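Local coordinates for tryptophane-5-halogenase (Microbispora sp. ATCC PTA-5024, PDB 5UAO), which catalyses the flavin-dependent chlorination of tryptophan at the 5-position, a post-translational step in biosynthesis of the lanthipeptide NAI-107, at residues 279-284 / 295-300; 256-261 / 325-330; 44-49 / 190-195; 29-34 / 54-59. One frame throughout, in Å; residues are numbered along the deposited sequence.

Interaction 1: residues 279-284 / 295-300; sequences MNAGWC and LGYVFS
Met279 packs on Tyr297 of the antiparallel beta hairpin formed by strands 282-288 and 293-299. The methionine chain curls over one face of the tyrosine ring. Its CB lies 3.4 Å from Tyr297 CE1. Met279 CG follows at 3.8 Å from the same CE1. Met279 SD then rises above the face, 4.9 Å from the Tyr297 ring centroid, a Met-aromatic contact at a distance. The tip, Met279 CE, comes back down to 3.9 Å from that centroid and makes a CH-pi contact. Bends at both chi2 (-69°) and chi3 (-85°) bring it back.

At the end of the tyrosine, OH takes the backbone N-H of Ala281 at 3.1 Å. The same OH is hydrogen-bonded to Glu312 OE1, from helix 306-316. The ring is thus gripped over a face and at its hydroxyl. A leucine in place of Tyr297 would probably leave Ala281 N and Glu312 without this shared partner and deprive the Met279 methyl of its aromatic surface.

The strands themselves are joined by Trp283 and Val298, a hydrogen-bonded pair linked N to O in both directions. Ser300 N adds a bond to Ala281 O. Gly282 CA makes a CA-H...O contact to Val298 O at 3.2 Å; a CB on this residue would run into that oxygen. On the opposite sheet face from Tyr297 and Cys284, Val298 CB covers the five-membered ring of Trp283. The indole nitrogen is hydrogen-bonded to Glu352 OE1, while Val298 CG1 rests 3.6 Å from Trp283 NE1.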
loop_
_atom_site.group_PDB
_atom_site.type_symbol
_atom_site.label_atom_id
_atom_site.label_comp_id
_atom_site.label_asym_id
_atom_site.label_seq_id
_atom_site.Cartn_x
_atom_site.Cartn_y
_atom_site.Cartn_z
ATOM N N MET A 279 -25.548 -18.711 -14.320
ATOM C CA MET A 279 -26.046 -19.436 -15.451
ATOM C C MET A 279 -25.385 -20.834 -15.372
ATOM O O MET A 279 -24.574 -21.098 -14.476
ATOM C CB MET A 279 -25.654 -18.748 -16.769
ATOM C CG MET A 279 -26.182 -17.302 -16.971
ATOM S SD MET A 279 -27.973 -17.321 -17.201
ATOM C CE MET A 279 -28.037 -17.630 -18.949
ATOM N N ASN A 280 -25.794 -21.733 -16.243
ATOM C CA ASN A 280 -25.352 -23.139 -16.093
ATOM C C ASN A 280 -23.857 -23.331 -16.310
ATOM O O ASN A 280 -23.236 -24.211 -15.706
ATOM C CB ASN A 280 -26.143 -24.050 -17.043
ATOM C CG ASN A 280 -27.631 -24.181 -16.648
ATOM O OD1 ASN A 280 -27.979 -24.015 -15.505
ATOM N ND2 ASN A 280 -28.487 -24.523 -17.620
ATOM N N ALA A 281 -23.297 -22.530 -17.201
ATOM C CA ALA A 281 -21.871 -22.637 -17.553
ATOM C C ALA A 281 -21.166 -21.280 -17.489
ATOM O O ALA A 281 -20.226 -21.025 -18.278
ATOM C CB ALA A 281 -21.793 -23.197 -18.947
ATOM N N GLY A 282 -21.534 -20.430 -16.512
ATOM C CA GLY A 282 -20.982 -19.076 -16.406
ATOM C C GLY A 282 -22.013 -18.149 -15.811
ATOM O O GLY A 282 -22.701 -18.539 -14.853
ATOM N N TRP A 283 -22.138 -16.948 -16.378
ATOM C CA TRP A 283 -23.054 -15.977 -15.779
ATOM C C TRP A 283 -23.434 -14.953 -16.831
ATOM O O TRP A 283 -22.724 -14.784 -17.839
ATOM C CB TRP A 283 -22.366 -15.296 -14.537
ATOM C CG TRP A 283 -21.151 -14.439 -14.914
ATOM C CD1 TRP A 283 -19.895 -14.879 -15.175
ATOM C CD2 TRP A 283 -21.132 -13.026 -15.196
ATOM N NE1 TRP A 283 -19.084 -13.833 -15.565
ATOM C CE2 TRP A 283 -19.818 -12.684 -15.566
ATOM C CE3 TRP A 283 -22.095 -11.987 -15.063
ATOM C CZ2 TRP A 283 -19.440 -11.373 -15.874
ATOM C CZ3 TRP A 283 -21.716 -10.692 -15.348
ATOM C CH2 TRP A 283 -20.397 -10.388 -15.738
ATOM N N CYS A 284 -24.487 -14.167 -16.544
ATOM C CA CYS A 284 -25.005 -13.252 -17.516
ATOM C C CYS A 284 -25.154 -11.854 -16.913
ATOM O O CYS A 284 -25.666 -11.714 -15.827
ATOM C CB CYS A 284 -26.364 -13.764 -18.083
ATOM S SG CYS A 284 -26.997 -12.804 -19.476
ATOM N N LEU A 295 -27.483 -7.359 -22.521
ATOM C CA LEU A 295 -27.157 -8.577 -21.814
ATOM C C LEU A 295 -25.938 -9.271 -22.437
ATOM O O LEU A 295 -25.678 -9.160 -23.635
ATOM C CB LEU A 295 -28.375 -9.514 -21.837
ATOM C CG LEU A 295 -29.380 -9.294 -20.734
ATOM C CD1 LEU A 295 -30.164 -8.028 -20.889
ATOM C CD2 LEU A 295 -30.370 -10.439 -20.775
ATOM N N GLY A 296 -25.249 -10.066 -21.612
ATOM C CA GLY A 296 -24.199 -10.938 -22.105
ATOM C C GLY A 296 -23.966 -12.149 -21.225
ATOM O O GLY A 296 -23.691 -12.029 -20.028
ATOM N N TYR A 297 -24.097 -13.312 -21.833
ATOM C CA TYR A 297 -23.803 -14.580 -21.171
ATOM C C TYR A 297 -22.349 -14.942 -21.428
ATOM O O TYR A 297 -21.932 -15.303 -22.529
ATOM C CB TYR A 297 -24.733 -15.650 -21.710
ATOM C CG TYR A 297 -24.597 -17.011 -21.155
ATOM C CD1 TYR A 297 -23.774 -17.293 -20.063
ATOM C CD2 TYR A 297 -25.413 -18.046 -21.646
ATOM C CE1 TYR A 297 -23.695 -18.578 -19.552
ATOM C CE2 TYR A 297 -25.350 -19.302 -21.107
ATOM C CZ TYR A 297 -24.536 -19.551 -20.047
ATOM O OH TYR A 297 -24.480 -20.827 -19.517
ATOM N N VAL A 298 -21.586 -14.727 -20.377
ATOM C CA VAL A 298 -20.191 -15.086 -20.297
ATOM C C VAL A 298 -20.108 -16.559 -19.883
ATOM O O VAL A 298 -20.607 -16.961 -18.830
ATOM C CB VAL A 298 -19.488 -14.183 -19.209
ATOM C CG1 VAL A 298 -18.079 -14.675 -18.884
ATOM C CG2 VAL A 298 -19.392 -12.731 -19.687
ATOM N N PHE A 299 -19.450 -17.342 -20.679
ATOM C CA PHE A 299 -19.438 -18.822 -20.460
ATOM C C PHE A 299 -18.061 -19.416 -20.752
ATOM O O PHE A 299 -17.256 -18.790 -21.454
ATOM C CB PHE A 299 -20.529 -19.533 -21.330
ATOM C CG PHE A 299 -20.400 -19.355 -22.807
ATOM C CD1 PHE A 299 -20.898 -18.215 -23.436
ATOM C CD2 PHE A 299 -19.887 -20.342 -23.606
ATOM C CE1 PHE A 299 -20.813 -18.082 -24.816
ATOM C CE2 PHE A 299 -19.750 -20.200 -24.980
ATOM C CZ PHE A 299 -20.233 -19.073 -25.601
ATOM N N SER A 300 -17.832 -20.652 -20.261
ATOM C CA SER A 300 -16.720 -21.516 -20.707
ATOM C C SER A 300 -17.095 -22.306 -21.923
ATOM O O SER A 300 -18.001 -23.183 -21.868
ATOM C CB SER A 300 -16.375 -22.539 -19.641
ATOM O OG SER A 300 -15.482 -23.476 -20.268
#

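Interaction 2: residues 256-261 / 325-330; sequences TDAAVT and LVRFRS
Phe328 lies with one ring face against the backbone of Asp257. Asp257 CA is 3.8 Å from the Phe328 ring centroid, a CH-pi contact, and Asp257 C stands over the ring centre. Thr256 OG1 lies at the ring edge, in its plane. Phe328 CG sits between its own backbone N and carbonyl carbon (chi1 59°), which turns the ring back over Asp257. Phe328 N also donates to Asp257 O at 2.9 Å, from 48° above the carbonyl plane. An alanine in place of Phe328 would probably open a gap beside Asp257 and leave its backbone without this cover.

Next along, Ala259 and Val326 form an antiparallel hydrogen-bonded pair, linked N to O both ways. Both residues touch FAD. On the other face, Leu325 CD1 meets Val260 CG2 at 4.1 Å.

Further out, Phe350 meets the Phe328 ring with planes at about 45°. Asp257 and Ala258 both face Phe299 of the neighbouring strand, a classic beta bulge. Asp257 OD2 is hydrogen-bonded to Ser301 OG.

A water accepts from Arg327 NH1 at 2.9 Å and donates to Asp257 O. The carboxylate and guanidinium do not meet directly: Asp257 OD2 is 5.3 Å from Arg327 NH1. The arginine is therefore tied to the neutral backbone carbonyl of Asp257 through a water, and any charge attraction is probably modest.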
loop_
_atom_site.group_PDB
_atom_site.type_symbol
_atom_site.label_atom_id
_atom_site.label_comp_id
_atom_site.label_asym_id
_atom_site.label_seq_id
_atom_site.Cartn_x
_atom_site.Cartn_y
_atom_site.Cartn_z
ATOM N N THR A 256 -13.794 -18.795 -17.949
ATOM C CA THR A 256 -14.661 -18.421 -19.071
ATOM C C THR A 256 -13.874 -17.791 -20.221
ATOM O O THR A 256 -12.859 -17.184 -19.975
ATOM C CB THR A 256 -15.742 -17.437 -18.610
ATOM O OG1 THR A 256 -15.139 -16.301 -18.014
ATOM C CG2 THR A 256 -16.646 -18.105 -17.591
ATOM N N ASP A 257 -14.367 -17.878 -21.451
ATOM C CA ASP A 257 -13.636 -17.369 -22.586
ATOM C C ASP A 257 -14.480 -16.854 -23.724
ATOM O O ASP A 257 -13.940 -16.569 -24.809
ATOM C CB ASP A 257 -12.740 -18.495 -23.148
ATOM C CG ASP A 257 -13.524 -19.751 -23.501
ATOM O OD1 ASP A 257 -14.745 -19.890 -23.219
ATOM O OD2 ASP A 257 -12.920 -20.621 -24.119
ATOM N N ALA A 258 -15.800 -16.771 -23.529
ATOM C CA ALA A 258 -16.715 -16.350 -24.575
ATOM C C ALA A 258 -17.917 -15.686 -23.962
ATOM O O ALA A 258 -18.240 -15.950 -22.807
ATOM C CB ALA A 258 -17.147 -17.556 -25.447
ATOM N N ALA A 259 -18.556 -14.817 -24.756
ATOM C CA ALA A 259 -19.832 -14.238 -24.411
ATOM C C ALA A 259 -20.759 -14.134 -25.614
ATOM O O ALA A 259 -20.374 -13.711 -26.724
ATOM C CB ALA A 259 -19.623 -12.851 -23.832
ATOM N N VAL A 260 -22.015 -14.432 -25.372
ATOM C CA VAL A 260 -23.067 -14.205 -26.339
ATOM C C VAL A 260 -23.831 -12.959 -25.850
ATOM O O VAL A 260 -24.420 -12.946 -24.766
ATOM C CB VAL A 260 -24.075 -15.373 -26.398
ATOM C CG1 VAL A 260 -25.187 -15.029 -27.369
ATOM C CG2 VAL A 260 -23.419 -16.628 -26.919
ATOM N N THR A 261 -23.917 -11.967 -26.699
ATOM C CA THR A 261 -24.616 -10.764 -26.328
ATOM C C THR A 261 -25.989 -10.596 -26.987
ATOM O O THR A 261 -26.278 -11.153 -28.091
ATOM C CB THR A 261 -23.751 -9.510 -26.663
ATOM O OG1 THR A 261 -23.514 -9.409 -28.084
ATOM C CG2 THR A 261 -22.455 -9.579 -25.904
ATOM N N LEU A 325 -21.234 -12.977 -30.844
ATOM C CA LEU A 325 -20.399 -13.867 -30.036
ATOM C C LEU A 325 -19.001 -13.200 -29.925
ATOM O O LEU A 325 -18.384 -12.882 -30.935
ATOM C CB LEU A 325 -20.237 -15.207 -30.711
ATOM C CG LEU A 325 -19.254 -16.192 -30.053
ATOM C CD1 LEU A 325 -19.763 -16.725 -28.725
ATOM C CD2 LEU A 325 -19.066 -17.317 -31.063
ATOM N N VAL A 326 -18.519 -12.987 -28.722
ATOM C CA VAL A 326 -17.237 -12.341 -28.492
ATOM C C VAL A 326 -16.328 -13.345 -27.742
ATOM O O VAL A 326 -16.772 -13.915 -26.781
ATOM C CB VAL A 326 -17.482 -11.093 -27.635
ATOM C CG1 VAL A 326 -16.187 -10.475 -27.170
ATOM C CG2 VAL A 326 -18.297 -10.066 -28.421
ATOM N N ARG A 327 -15.054 -13.488 -28.121
ATOM C CA ARG A 327 -14.131 -14.422 -27.452
ATOM C C ARG A 327 -13.066 -13.620 -26.743
ATOM O O ARG A 327 -12.779 -12.454 -27.097
ATOM C CB ARG A 327 -13.499 -15.371 -28.480
ATOM C CG ARG A 327 -14.505 -16.128 -29.307
ATOM C CD ARG A 327 -13.916 -17.410 -29.820
ATOM N NE ARG A 327 -14.945 -18.204 -30.491
ATOM C CZ ARG A 327 -15.616 -19.219 -29.969
ATOM N NH1 ARG A 327 -15.368 -19.675 -28.741
ATOM N NH2 ARG A 327 -16.520 -19.823 -30.731
ATOM N N PHE A 328 -12.523 -14.175 -25.710
ATOM C CA PHE A 328 -11.510 -13.443 -24.925
ATOM C C PHE A 328 -10.640 -14.378 -24.166
ATOM O O PHE A 328 -10.932 -15.569 -24.085
ATOM C CB PHE A 328 -12.161 -12.430 -23.979
ATOM C CG PHE A 328 -13.126 -13.035 -22.982
ATOM C CD1 PHE A 328 -12.643 -13.617 -21.805
ATOM C CD2 PHE A 328 -14.483 -13.048 -23.219
ATOM C CE1 PHE A 328 -13.519 -14.147 -20.870
ATOM C CE2 PHE A 328 -15.366 -13.561 -22.274
ATOM C CZ PHE A 328 -14.869 -14.141 -21.130
ATOM N N ARG A 329 -9.572 -13.840 -23.562
ATOM C CA ARG A 329 -8.765 -14.628 -22.648
ATOM C C ARG A 329 -8.366 -13.787 -21.465
ATOM O O ARG A 329 -8.189 -12.564 -21.568
ATOM C CB ARG A 329 -7.576 -15.208 -23.364
ATOM C CG ARG A 329 -6.607 -14.146 -23.899
ATOM C CD ARG A 329 -5.314 -14.837 -24.384
ATOM N NE ARG A 329 -4.355 -13.859 -24.862
ATOM C CZ ARG A 329 -3.132 -14.152 -25.292
ATOM N NH1 ARG A 329 -2.669 -15.400 -25.279
ATOM N NH2 ARG A 329 -2.353 -13.188 -25.688
ATOM N N SER A 330 -8.322 -14.413 -20.299
ATOM C CA SER A 330 -8.069 -13.714 -19.038
ATOM C C SER A 330 -6.614 -13.866 -18.707
ATOM O O SER A 330 -6.082 -14.988 -18.643
ATOM C CB SER A 330 -8.919 -14.283 -17.874
ATOM O OG SER A 330 -10.289 -14.003 -18.097
HETATM O O HOH W 1 -10.158 -17.006 -19.510
HETATM O O HOH W 2 -13.380 -18.702 -26.873
#

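Interaction 3: residues 44-49 / 190-195; sequences TALALK and ARRGVR
The CA atoms of Val194 and Ala45 are the nearest across the contact, 6.9 Å apart, just after helix 178-191 ends in a Schellman motif whose C-prime residue is Gly193, with positive phi. The motif is closed by Val194 N to Ala189 O and Gly193 N to Ala190 O. The turn lies against helix 39-51, the helix of a beta-alpha-beta unit, consistent with a Rossmann-type FAD-binding fold.

Both methyls of Val194 bear on Ala45. CG1 of Val194 is 4.1 Å from Ala45 CB, and its CG2 also reaches Ala45 O. Lys49 passes over the turn with its aliphatic chain. Its CG lies 3.6 Å from Arg192 O, and a bend at chi2 (64°) keeps CE near Arg192 O as well. The amine goes on to the backbone oxygens of Leu55 and Pro53. It also donates to a water at 3.0 Å from Lys49 NZ, and that water lies within hydrogen-bonding distance of Gly193 O.

Arg192 reaches out with its chain extended from CG to NE and crosses Leu46 at about a right angle. Leu46 CD2 touches Arg192 CD at 4.2 Å. A second water lies at the guanidinium edge, in plane, 2.9 Å from Arg192 NH1. This water donates to Leu46 O. Arg192 NH1 is also hydrogen-bonded to Leu86 O.

The two segments share no direct hydrogen bond. Their polar links run through two waters, and both cations lean on neutral carbonyl oxygens. The join therefore probably depends on packing and hydration more than on charge pairing.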
loop_
_atom_site.group_PDB
_atom_site.type_symbol
_atom_site.label_atom_id
_atom_site.label_comp_id
_atom_site.label_asym_id
_atom_site.label_seq_id
_atom_site.Cartn_x
_atom_site.Cartn_y
_atom_site.Cartn_z
ATOM N N THR A 44 -6.856 7.311 -24.315
ATOM C CA THR A 44 -5.457 7.652 -24.240
ATOM C C THR A 44 -5.150 8.900 -25.035
ATOM O O THR A 44 -4.444 9.789 -24.516
ATOM C CB THR A 44 -4.588 6.546 -24.857
ATOM O OG1 THR A 44 -4.848 5.342 -24.156
ATOM C CG2 THR A 44 -3.146 6.882 -24.750
ATOM N N ALA A 45 -5.663 8.989 -26.265
ATOM C CA ALA A 45 -5.380 10.164 -27.106
ATOM C C ALA A 45 -5.946 11.475 -26.474
ATOM O O ALA A 45 -5.274 12.496 -26.461
ATOM C CB ALA A 45 -5.971 9.952 -28.491
ATOM N N LEU A 46 -7.142 11.396 -25.888
ATOM C CA LEU A 46 -7.742 12.555 -25.230
ATOM C C LEU A 46 -6.947 12.983 -23.992
ATOM O O LEU A 46 -6.807 14.169 -23.747
ATOM C CB LEU A 46 -9.197 12.270 -24.871
ATOM C CG LEU A 46 -10.087 12.240 -26.080
ATOM C CD1 LEU A 46 -11.410 11.599 -25.739
ATOM C CD2 LEU A 46 -10.346 13.661 -26.541
ATOM N N ALA A 47 -6.436 12.000 -23.226
ATOM C CA ALA A 47 -5.632 12.281 -22.043
ATOM C C ALA A 47 -4.292 12.927 -22.405
ATOM O O ALA A 47 -3.899 13.909 -21.711
ATOM C CB ALA A 47 -5.405 11.030 -21.233
ATOM N N LEU A 48 -3.628 12.427 -23.477
ATOM C CA LEU A 48 -2.402 13.015 -23.918
ATOM C C LEU A 48 -2.560 14.472 -24.355
ATOM O O LEU A 48 -1.762 15.329 -23.984
ATOM C CB LEU A 48 -1.752 12.239 -25.058
ATOM C CG LEU A 48 -1.131 10.916 -24.642
ATOM C CD1 LEU A 48 -1.026 10.038 -25.910
ATOM C CD2 LEU A 48 0.217 11.111 -23.999
ATOM N N LYS A 49 -3.533 14.721 -25.188
ATOM C CA LYS A 49 -3.786 16.059 -25.653
ATOM C C LYS A 49 -4.284 17.008 -24.508
ATOM O O LYS A 49 -3.959 18.176 -24.547
ATOM C CB LYS A 49 -4.775 15.996 -26.821
ATOM C CG LYS A 49 -4.690 17.139 -27.813
ATOM C CD LYS A 49 -3.348 17.173 -28.556
ATOM C CE LYS A 49 -3.308 18.376 -29.482
ATOM N NZ LYS A 49 -1.896 18.671 -29.836
ATOM N N ALA A 190 -11.358 14.802 -32.365
ATOM C CA ALA A 190 -11.207 15.614 -33.585
ATOM C C ALA A 190 -11.321 17.094 -33.253
ATOM O O ALA A 190 -10.542 17.896 -33.722
ATOM C CB ALA A 190 -12.265 15.235 -34.595
ATOM N N ARG A 191 -12.270 17.434 -32.406
ATOM C CA ARG A 191 -12.469 18.796 -32.017
ATOM C C ARG A 191 -11.260 19.311 -31.256
ATOM O O ARG A 191 -10.947 20.463 -31.318
ATOM C CB ARG A 191 -13.655 18.847 -31.101
ATOM C CG ARG A 191 -14.064 20.218 -30.686
ATOM C CD ARG A 191 -15.531 20.151 -30.240
ATOM N NE ARG A 191 -15.653 20.016 -28.809
ATOM C CZ ARG A 191 -16.699 19.497 -28.167
ATOM N NH1 ARG A 191 -17.735 18.996 -28.817
ATOM N NH2 ARG A 191 -16.673 19.472 -26.842
ATOM N N ARG A 192 -10.592 18.461 -30.509
ATOM C CA ARG A 192 -9.436 18.882 -29.766
ATOM C C ARG A 192 -8.093 18.725 -30.442
ATOM O O ARG A 192 -7.080 18.953 -29.800
ATOM C CB ARG A 192 -9.431 18.151 -28.452
ATOM C CG ARG A 192 -10.603 18.567 -27.603
ATOM C CD ARG A 192 -10.582 17.805 -26.323
ATOM N NE ARG A 192 -11.701 18.087 -25.433
ATOM C CZ ARG A 192 -11.778 17.600 -24.200
ATOM N NH1 ARG A 192 -10.822 16.785 -23.733
ATOM N NH2 ARG A 192 -12.816 17.883 -23.445
ATOM N N GLY A 193 -8.056 18.401 -31.720
ATOM C CA GLY A 193 -6.781 18.429 -32.475
ATOM C C GLY A 193 -6.002 17.106 -32.509
ATOM O O GLY A 193 -4.844 17.047 -32.934
ATOM N N VAL A 194 -6.605 16.027 -32.035
ATOM C CA VAL A 194 -5.999 14.694 -32.254
ATOM C C VAL A 194 -6.067 14.420 -33.769
ATOM O O VAL A 194 -7.157 14.572 -34.359
ATOM C CB VAL A 194 -6.735 13.590 -31.455
ATOM C CG1 VAL A 194 -6.241 12.218 -31.866
ATOM C CG2 VAL A 194 -6.519 13.759 -29.952
ATOM N N ARG A 195 -4.955 14.041 -34.405
ATOM C CA ARG A 195 -5.012 13.707 -35.854
ATOM C C ARG A 195 -5.455 12.269 -36.059
ATOM O O ARG A 195 -5.007 11.389 -35.368
ATOM C CB ARG A 195 -3.639 13.897 -36.485
ATOM C CG ARG A 195 -3.029 15.254 -36.186
ATOM C CD ARG A 195 -1.868 15.579 -37.130
ATOM N NE ARG A 195 -0.628 14.841 -36.850
ATOM C CZ ARG A 195 -0.227 13.735 -37.479
ATOM N NH1 ARG A 195 -0.979 13.158 -38.409
ATOM N NH2 ARG A 195 0.937 13.186 -37.151
HETATM O O HOH W 3 -8.233 16.211 -24.892
HETATM O O HOH W 4 -2.158 16.610 -32.065
#

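Interaction 4: residues 29-34 / 54-59; sequences IRTVGV and WLDVAL
Asp56 brings its flat carboxylate near Thr31, with OD2 4.2 Å from Thr31 CG2, on the sheet face that also carries Ala58. The two strands are the parallel pair of a beta-alpha-beta unit, consistent with the opening of a Rossmann-type FAD-binding fold. Asp56 OD2 turns its charge to a salt bridge with Arg195 NH2. The other sheet face carries Val32, Val34, Val57 and Leu59. Leu48 and Tyr42 of helix 39-51 pack on that apolar face.

The strand axes lie 4.7 Å apart and diverge by 17°. Four backbone hydrogen bonds join the strands. Asp56 N donates to Arg30 O, and Val32 N to Asp56 O. Ala58 N then donates to Val32 O, and Val34 N to Ala58 O. All four are close to straight. Thr31 CA adds a CA-H...O contact to Asp56 O at 3.2 Å.

Side chains within the apolar face meet more loosely. Val34 CG1 and Leu59 CD1 stand 4.3 Å apart. Leu55, just before strand 56-61, reaches across to the other segment. Its CG is anti to the carbonyl carbon (chi1 -67°), and the branches spread from there: CD1 meets Val32 CG2 at 3.9 Å, while Leu55 CD2 lies 3.4 Å from Ile29 O.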
loop_
_atom_site.group_PDB
_atom_site.type_symbol
_atom_site.label_atom_id
_atom_site.label_comp_id
_atom_site.label_asym_id
_atom_site.label_seq_id
_atom_site.Cartn_x
_atom_site.Cartn_y
_atom_site.Cartn_z
ATOM N N ILE A 29 10.599 14.190 -27.183
ATOM C CA ILE A 29 9.433 13.407 -27.617
ATOM C C ILE A 29 8.332 14.373 -27.948
ATOM O O ILE A 29 7.684 14.930 -27.040
ATOM C CB ILE A 29 9.017 12.381 -26.538
ATOM C CG1 ILE A 29 10.038 11.224 -26.586
ATOM C CG2 ILE A 29 7.613 11.856 -26.785
ATOM C CD1 ILE A 29 10.076 10.339 -25.371
ATOM N N ARG A 30 8.067 14.505 -29.245
ATOM C CA ARG A 30 7.147 15.501 -29.751
ATOM C C ARG A 30 5.868 14.923 -30.359
ATOM O O ARG A 30 4.856 15.613 -30.441
ATOM C CB ARG A 30 7.859 16.341 -30.848
ATOM C CG ARG A 30 9.039 17.194 -30.333
ATOM C CD ARG A 30 9.596 18.116 -31.423
ATOM N NE ARG A 30 10.882 18.726 -31.028
ATOM C CZ ARG A 30 11.041 19.668 -30.088
ATOM N NH1 ARG A 30 9.982 20.149 -29.408
ATOM N NH2 ARG A 30 12.267 20.152 -29.828
ATOM N N THR A 31 5.943 13.708 -30.901
ATOM C CA THR A 31 4.805 13.088 -31.586
ATOM C C THR A 31 4.490 11.775 -30.864
ATOM O O THR A 31 5.392 11.063 -30.543
ATOM C CB THR A 31 5.149 12.764 -33.066
ATOM O OG1 THR A 31 6.148 11.728 -33.160
ATOM C CG2 THR A 31 5.730 14.034 -33.742
ATOM N N VAL A 32 3.203 11.449 -30.706
ATOM C CA VAL A 32 2.779 10.161 -30.155
ATOM C C VAL A 32 1.753 9.581 -31.109
ATOM O O VAL A 32 0.846 10.280 -31.575
ATOM C CB VAL A 32 2.158 10.300 -28.753
ATOM C CG1 VAL A 32 1.629 8.977 -28.282
ATOM C CG2 VAL A 32 3.149 10.887 -27.747
ATOM N N GLY A 33 1.977 8.334 -31.446
ATOM C CA GLY A 33 1.058 7.499 -32.259
ATOM C C GLY A 33 0.302 6.509 -31.348
ATOM O O GLY A 33 0.885 5.603 -30.775
ATOM N N VAL A 34 -0.986 6.733 -31.200
ATOM C CA VAL A 34 -1.882 5.824 -30.516
ATOM C C VAL A 34 -2.489 4.830 -31.527
ATOM O O VAL A 34 -3.246 5.193 -32.473
ATOM C CB VAL A 34 -2.970 6.613 -29.803
ATOM C CG1 VAL A 34 -4.021 5.643 -29.209
ATOM C CG2 VAL A 34 -2.313 7.553 -28.795
ATOM N N TRP A 54 0.974 20.393 -26.062
ATOM C CA TRP A 54 2.040 20.591 -27.044
ATOM C C TRP A 54 2.369 19.340 -27.903
ATOM O O TRP A 54 3.021 19.477 -28.927
ATOM C CB TRP A 54 3.340 21.060 -26.362
ATOM C CG TRP A 54 3.803 20.181 -25.315
ATOM C CD1 TRP A 54 4.684 19.143 -25.441
ATOM C CD2 TRP A 54 3.409 20.227 -23.935
ATOM N NE1 TRP A 54 4.835 18.521 -24.203
ATOM C CE2 TRP A 54 4.084 19.193 -23.270
ATOM C CE3 TRP A 54 2.557 21.064 -23.196
ATOM C CZ2 TRP A 54 3.942 18.962 -21.889
ATOM C CZ3 TRP A 54 2.394 20.822 -21.815
ATOM C CH2 TRP A 54 3.093 19.783 -21.185
ATOM N N LEU A 55 1.971 18.142 -27.470
ATOM C CA LEU A 55 2.271 16.964 -28.265
ATOM C C LEU A 55 1.467 16.916 -29.536
ATOM O O LEU A 55 0.313 17.303 -29.589
ATOM C CB LEU A 55 1.986 15.708 -27.498
ATOM C CG LEU A 55 2.875 15.468 -26.325
ATOM C CD1 LEU A 55 2.430 14.154 -25.687
ATOM C CD2 LEU A 55 4.316 15.483 -26.758
ATOM N N ASP A 56 2.087 16.424 -30.583
ATOM C CA ASP A 56 1.313 16.060 -31.736
ATOM C C ASP A 56 0.823 14.607 -31.557
ATOM O O ASP A 56 1.619 13.686 -31.554
ATOM C CB ASP A 56 2.131 16.232 -32.992
ATOM C CG ASP A 56 1.344 15.841 -34.207
ATOM O OD1 ASP A 56 0.202 16.313 -34.315
ATOM O OD2 ASP A 56 1.814 15.015 -35.008
ATOM N N VAL A 57 -0.483 14.409 -31.408
ATOM C CA VAL A 57 -1.009 13.107 -31.066
ATOM C C VAL A 57 -1.862 12.628 -32.228
ATOM O O VAL A 57 -2.801 13.300 -32.654
ATOM C CB VAL A 57 -1.855 13.196 -29.794
ATOM C CG1 VAL A 57 -2.545 11.866 -29.509
ATOM C CG2 VAL A 57 -1.000 13.614 -28.603
ATOM N N ALA A 58 -1.534 11.457 -32.753
ATOM C CA ALA A 58 -2.209 10.868 -33.907
ATOM C C ALA A 58 -2.844 9.573 -33.448
ATOM O O ALA A 58 -2.207 8.836 -32.693
ATOM C CB ALA A 58 -1.185 10.578 -34.991
ATOM N N LEU A 59 -4.088 9.317 -33.829
ATOM C CA LEU A 59 -4.718 8.065 -33.614
ATOM C C LEU A 59 -4.830 7.308 -34.948
ATOM O O LEU A 59 -5.463 7.819 -35.873
ATOM C CB LEU A 59 -6.108 8.258 -32.945
ATOM C CG LEU A 59 -6.729 6.944 -32.430
ATOM C CD1 LEU A 59 -7.535 7.091 -31.141
ATOM C CD2 LEU A 59 -7.604 6.276 -33.491
#

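In the fold
The four contacts form two pairs around FAD. Interactions 1 and 2 share one mixed sheet, with centres 9 Å apart. Strands 293-299 and 258-264 are neighbours there, and Phe299 N lies 2.8 Å from Ala258 O, probably a hydrogen bond. The side chain of Val326 is about 4 Å from FAD and that of Val298 about 5 Å. Interactions 3 and 4 belong to the other large sheet and the helix 39-51 that covers it, again with centres 9 Å apart. Arg195 O lies 2.7 Å from Leu59 N, probably a hydrogen bond between them. The side chain of Leu59 is about 6 Å from FAD. Interactions 1 and 4 have centres 40 Å apart, on opposite sides of the chain's centre.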